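Local coordinates for protein Exo beta-1,2-glucooligosaccharide sophorohydrolase (non-reducing end) (Parabacteroides distasonis ATCC 8503, PDB 5Z06) that hydrolyses linear beta-1,2-glucan and beta-1,2-glucooligosaccharides of four or more units, releasing sophorose from the non-reducing end as a monomeric exo-acting glycosidase, at residues Gln196-Tyr201 with Ile205-Ile210. Residues are numbered along the deposited sequence; the frame is centred on the assembly and turned at random.
Sequences QEAKAY and IDIKWI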
ATOM      1  N   GLN A 196      16.025  -9.319  16.973  1.00 45.85           N
ATOM      2  CA  GLN A 196      16.836  -8.192  17.419  1.00 50.16           C
ATOM      3  C   GLN A 196      16.223  -7.558  18.630  1.00 54.98           C
ATOM      4  O   GLN A 196      16.914  -7.284  19.615  1.00 58.20           O
ATOM      5  CB  GLN A 196      16.969  -7.130  16.334  1.00 52.70           C
ATOM      6  CG  GLN A 196      17.968  -7.453  15.232  1.00 55.11           C
ATOM      7  CD  GLN A 196      18.013  -6.355  14.171  1.00 59.40           C
ATOM      8  OE1 GLN A 196      19.084  -5.873  13.808  1.00 62.23           O
ATOM      9  NE2 GLN A 196      16.845  -5.953  13.674  1.00 56.73           N
ATOM     10  N   GLU A 197      14.931  -7.279  18.548  1.00 56.40           N
ATOM     11  CA  GLU A 197      14.238  -6.710  19.684  1.00 55.62           C
ATOM     12  C   GLU A 197      12.757  -6.748  19.512  1.00 47.10           C
ATOM     13  O   GLU A 197      12.227  -7.139  18.452  1.00 43.05           O
ATOM     14  CB  GLU A 197      14.683  -5.256  19.951  1.00 66.31           C
ATOM     15  CG  GLU A 197      14.700  -4.805  21.423  1.00 73.38           C
ATOM     16  CD  GLU A 197      14.935  -5.914  22.462  1.00 77.63           C
ATOM     17  OE1 GLU A 197      16.067  -6.443  22.562  1.00 82.77           O
ATOM     18  OE2 GLU A 197      13.972  -6.257  23.193  1.00 77.36           O
ATOM     19  N   ALA A 198      12.126  -6.443  20.636  1.00 40.21           N
ATOM     20  CA  ALA A 198      10.724  -6.181  20.761  1.00 37.01           C
ATOM     21  C   ALA A 198      10.681  -4.723  21.093  1.00 37.11           C
ATOM     22  O   ALA A 198      11.493  -4.237  21.884  1.00 37.33           O
ATOM     23  CB  ALA A 198      10.139  -6.978  21.908  1.00 34.73           C
ATOM     24  N   LYS A 199       9.752  -4.013  20.487  1.00 34.97           N
ATOM     25  CA  LYS A 199       9.559  -2.626  20.798  1.00 36.61           C
ATOM     26  C   LYS A 199       8.076  -2.460  21.055  1.00 33.44           C
ATOM     27  O   LYS A 199       7.251  -2.657  20.159  1.00 32.10           O
ATOM     28  CB  LYS A 199      10.108  -1.764  19.649  1.00 38.25           C
ATOM     29  CG  LYS A 199       9.943  -0.267  19.791  1.00 44.55           C
ATOM     30  CD  LYS A 199      10.370   0.344  21.119  1.00 50.25           C
ATOM     31  CE  LYS A 199      10.046   1.837  21.112  1.00 50.59           C
ATOM     32  NZ  LYS A 199      10.291   2.432  22.448  1.00 50.32           N
ATOM     33  N   ALA A 200       7.735  -2.167  22.302  1.00 31.28           N
ATOM     34  CA  ALA A 200       6.346  -2.006  22.678  1.00 31.96           C
ATOM     35  C   ALA A 200       5.928  -0.582  22.429  1.00 29.73           C
ATOM     36  O   ALA A 200       6.724   0.343  22.473  1.00 29.57           O
ATOM     37  CB  ALA A 200       6.108  -2.374  24.129  1.00 33.02           C
ATOM     38  N   TYR A 201       4.656  -0.442  22.129  1.00 28.34           N
ATOM     39  CA  TYR A 201       3.986   0.834  22.080  1.00 29.64           C
ATOM     40  C   TYR A 201       2.780   0.671  23.004  1.00 29.86           C
ATOM     41  O   TYR A 201       2.908  -0.009  24.026  1.00 31.69           O
ATOM     42  CB  TYR A 201       3.668   1.160  20.621  1.00 29.13           C
ATOM     43  CG  TYR A 201       4.938   1.346  19.840  1.00 28.43           C
ATOM     44  CD1 TYR A 201       5.591   0.253  19.318  1.00 28.68           C
ATOM     45  CD2 TYR A 201       5.510   2.610  19.666  1.00 28.34           C
ATOM     46  CE1 TYR A 201       6.762   0.397  18.613  1.00 28.13           C
ATOM     47  CE2 TYR A 201       6.687   2.772  18.954  1.00 27.71           C
ATOM     48  CZ  TYR A 201       7.298   1.651  18.428  1.00 28.65           C
ATOM     49  OH  TYR A 201       8.470   1.718  17.728  1.00 30.57           O
ATOM     50  N   ILE A 205       3.244  -4.614  20.039  1.00 24.03           N
ATOM     51  CA  ILE A 205       4.655  -4.839  20.131  1.00 26.74           C
ATOM     52  C   ILE A 205       5.147  -5.180  18.745  1.00 26.67           C
ATOM     53  O   ILE A 205       4.589  -6.030  18.062  1.00 28.81           O
ATOM     54  CB  ILE A 205       5.007  -5.967  21.108  1.00 26.67           C
ATOM     55  CG1 ILE A 205       4.442  -5.615  22.481  1.00 26.27           C
ATOM     56  CG2 ILE A 205       6.527  -6.167  21.137  1.00 27.21           C
ATOM     57  CD1 ILE A 205       4.569  -6.700  23.520  1.00 28.22           C
ATOM     58  N   ASP A 206       6.196  -4.493  18.345  1.00 27.79           N
ATOM     59  CA  ASP A 206       6.862  -4.761  17.094  1.00 29.07           C
ATOM     60  C   ASP A 206       8.067  -5.596  17.377  1.00 30.21           C
ATOM     61  O   ASP A 206       8.890  -5.220  18.212  1.00 29.90           O
ATOM     62  CB  ASP A 206       7.311  -3.450  16.453  1.00 29.88           C
ATOM     63  CG  ASP A 206       6.181  -2.726  15.793  1.00 28.70           C
ATOM     64  OD1 ASP A 206       5.351  -3.423  15.175  1.00 27.97           O
ATOM     65  OD2 ASP A 206       6.139  -1.473  15.873  1.00 28.34           O
ATOM     66  N   ILE A 207       8.185  -6.712  16.672  1.00 30.85           N
ATOM     67  CA  ILE A 207       9.423  -7.457  16.682  1.00 33.23           C
ATOM     68  C   ILE A 207      10.039  -7.387  15.304  1.00 34.87           C
ATOM     69  O   ILE A 207       9.348  -7.189  14.312  1.00 37.04           O
ATOM     70  CB  ILE A 207       9.266  -8.908  17.209  1.00 32.08           C
ATOM     71  CG1 ILE A 207       8.483  -9.790  16.243  1.00 33.06           C
ATOM     72  CG2 ILE A 207       8.640  -8.878  18.606  1.00 32.22           C
ATOM     73  CD1 ILE A 207       8.292 -11.232  16.713  1.00 33.91           C
ATOM     74  N   LYS A 208      11.355  -7.530  15.283  1.00 37.14           N
ATOM     75  CA  LYS A 208      12.148  -7.444  14.086  1.00 39.00           C
ATOM     76  C   LYS A 208      13.287  -8.437  14.217  1.00 39.42           C
ATOM     77  O   LYS A 208      13.852  -8.631  15.316  1.00 33.92           O
ATOM     78  CB  LYS A 208      12.738  -6.035  13.920  1.00 43.92           C
ATOM     79  CG  LYS A 208      13.319  -5.790  12.519  1.00 50.04           C
ATOM     80  CD  LYS A 208      14.216  -4.559  12.426  1.00 53.93           C
ATOM     81  CE  LYS A 208      14.789  -4.385  11.016  1.00 56.67           C
ATOM     82  NZ  LYS A 208      15.700  -5.478  10.569  1.00 57.43           N
ATOM     83  N   TRP A 209      13.631  -9.035  13.088  1.00 37.90           N
ATOM     84  CA  TRP A 209      14.678 -10.019  13.034  1.00 40.74           C
ATOM     85  C   TRP A 209      15.514  -9.840  11.755  1.00 44.48           C
ATOM     86  O   TRP A 209      15.112  -9.102  10.848  1.00 43.77           O
ATOM     87  CB  TRP A 209      14.065 -11.418  13.139  1.00 38.54           C
ATOM     88  CG  TRP A 209      13.075 -11.743  12.048  1.00 39.05           C
ATOM     89  CD1 TRP A 209      13.374 -12.162  10.796  1.00 40.24           C
ATOM     90  CD2 TRP A 209      11.640 -11.649  12.106  1.00 37.60           C
ATOM     91  NE1 TRP A 209      12.222 -12.368  10.071  1.00 41.88           N
ATOM     92  CE2 TRP A 209      11.144 -12.054  10.845  1.00 39.23           C
ATOM     93  CE3 TRP A 209      10.727 -11.281  13.101  1.00 36.89           C
ATOM     94  CZ2 TRP A 209       9.771 -12.086  10.542  1.00 39.15           C
ATOM     95  CZ3 TRP A 209       9.360 -11.323  12.805  1.00 35.25           C
ATOM     96  CH2 TRP A 209       8.899 -11.716  11.535  1.00 37.50           C
ATOM     97  N   ILE A 210      16.691 -10.470  11.724  1.00 47.44           N
ATOM     98  CA  ILE A 210      17.575 -10.483  10.550  1.00 49.97           C
ATOM     99  C   ILE A 210      17.677 -11.939  10.151  1.00 50.82           C
ATOM    100  O   ILE A 210      17.931 -12.775  11.013  1.00 51.04           O
ATOM    101  CB  ILE A 210      19.010 -10.002  10.857  1.00 54.36           C
ATOM    102  CG1 ILE A 210      19.024  -8.707  11.684  1.00 55.93           C
ATOM    103  CG2 ILE A 210      19.798  -9.803   9.567  1.00 55.70           C
ATOM    104  CD1 ILE A 210      19.945  -8.820  12.883  1.00 58.13           C
TER
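K199 and D206 clasp each other through their backbones in a beta hairpin, whose strands 194-200 and 204-210 run antiparallel, with 243-247 next in line, in the three-stranded sheet of a beta sandwich consistent with a fibronectin type III-like fold. K199 N reaches D206 O at 2.7 Å, and D206 N returns to K199 O at 2.8 Å, making a complete hydrogen-bonded pair. Toward 196 the regularity breaks: K208 N gives E197 O a weak bond of 3.3 Å, while it is Q196 N, rather than E197 N, that donates to K208 O at 2.8 Å. Q196 and E197 thus both stand opposite K208, a beta bulge, with Q196 at helix-like phi and psi.

The bulge lays the Q196 side chain alongside K208, both pointing the same way. I210 crosses it at about a right angle, its CD1 3.4 Å from Q196 CG. With an alanine here in place of Q196, the K208 methylenes and the I210 methyl would probably lose their neighbour, opening a gap at the hairpin's edge.

The apolar packing lies on the face of A198, A200, I205 and I207. I205 holds CG1 beside its backbone N and CG2 anti to it (chi1 -58°), which turns CG2 to A198 CB at 3.8 Å and CG1 to A200 CB. The two alanines lie against strand 275-278 and the two isoleucines against strand 254-262 of the second sheet.

On the other face, the D206 carboxylate crosses the Y201 ring at about a right angle. D206 OD1 is hydrogen-bonded by T245, OD2 takes H204 and a salt bridge from R297, and the Y201 hydroxyl bonds E293, so helix 284-297 is tied to the hairpin at two points. Ring and carboxylate planes stand 64° apart, with Y201 CE1 3.4 Å from D206 OD2.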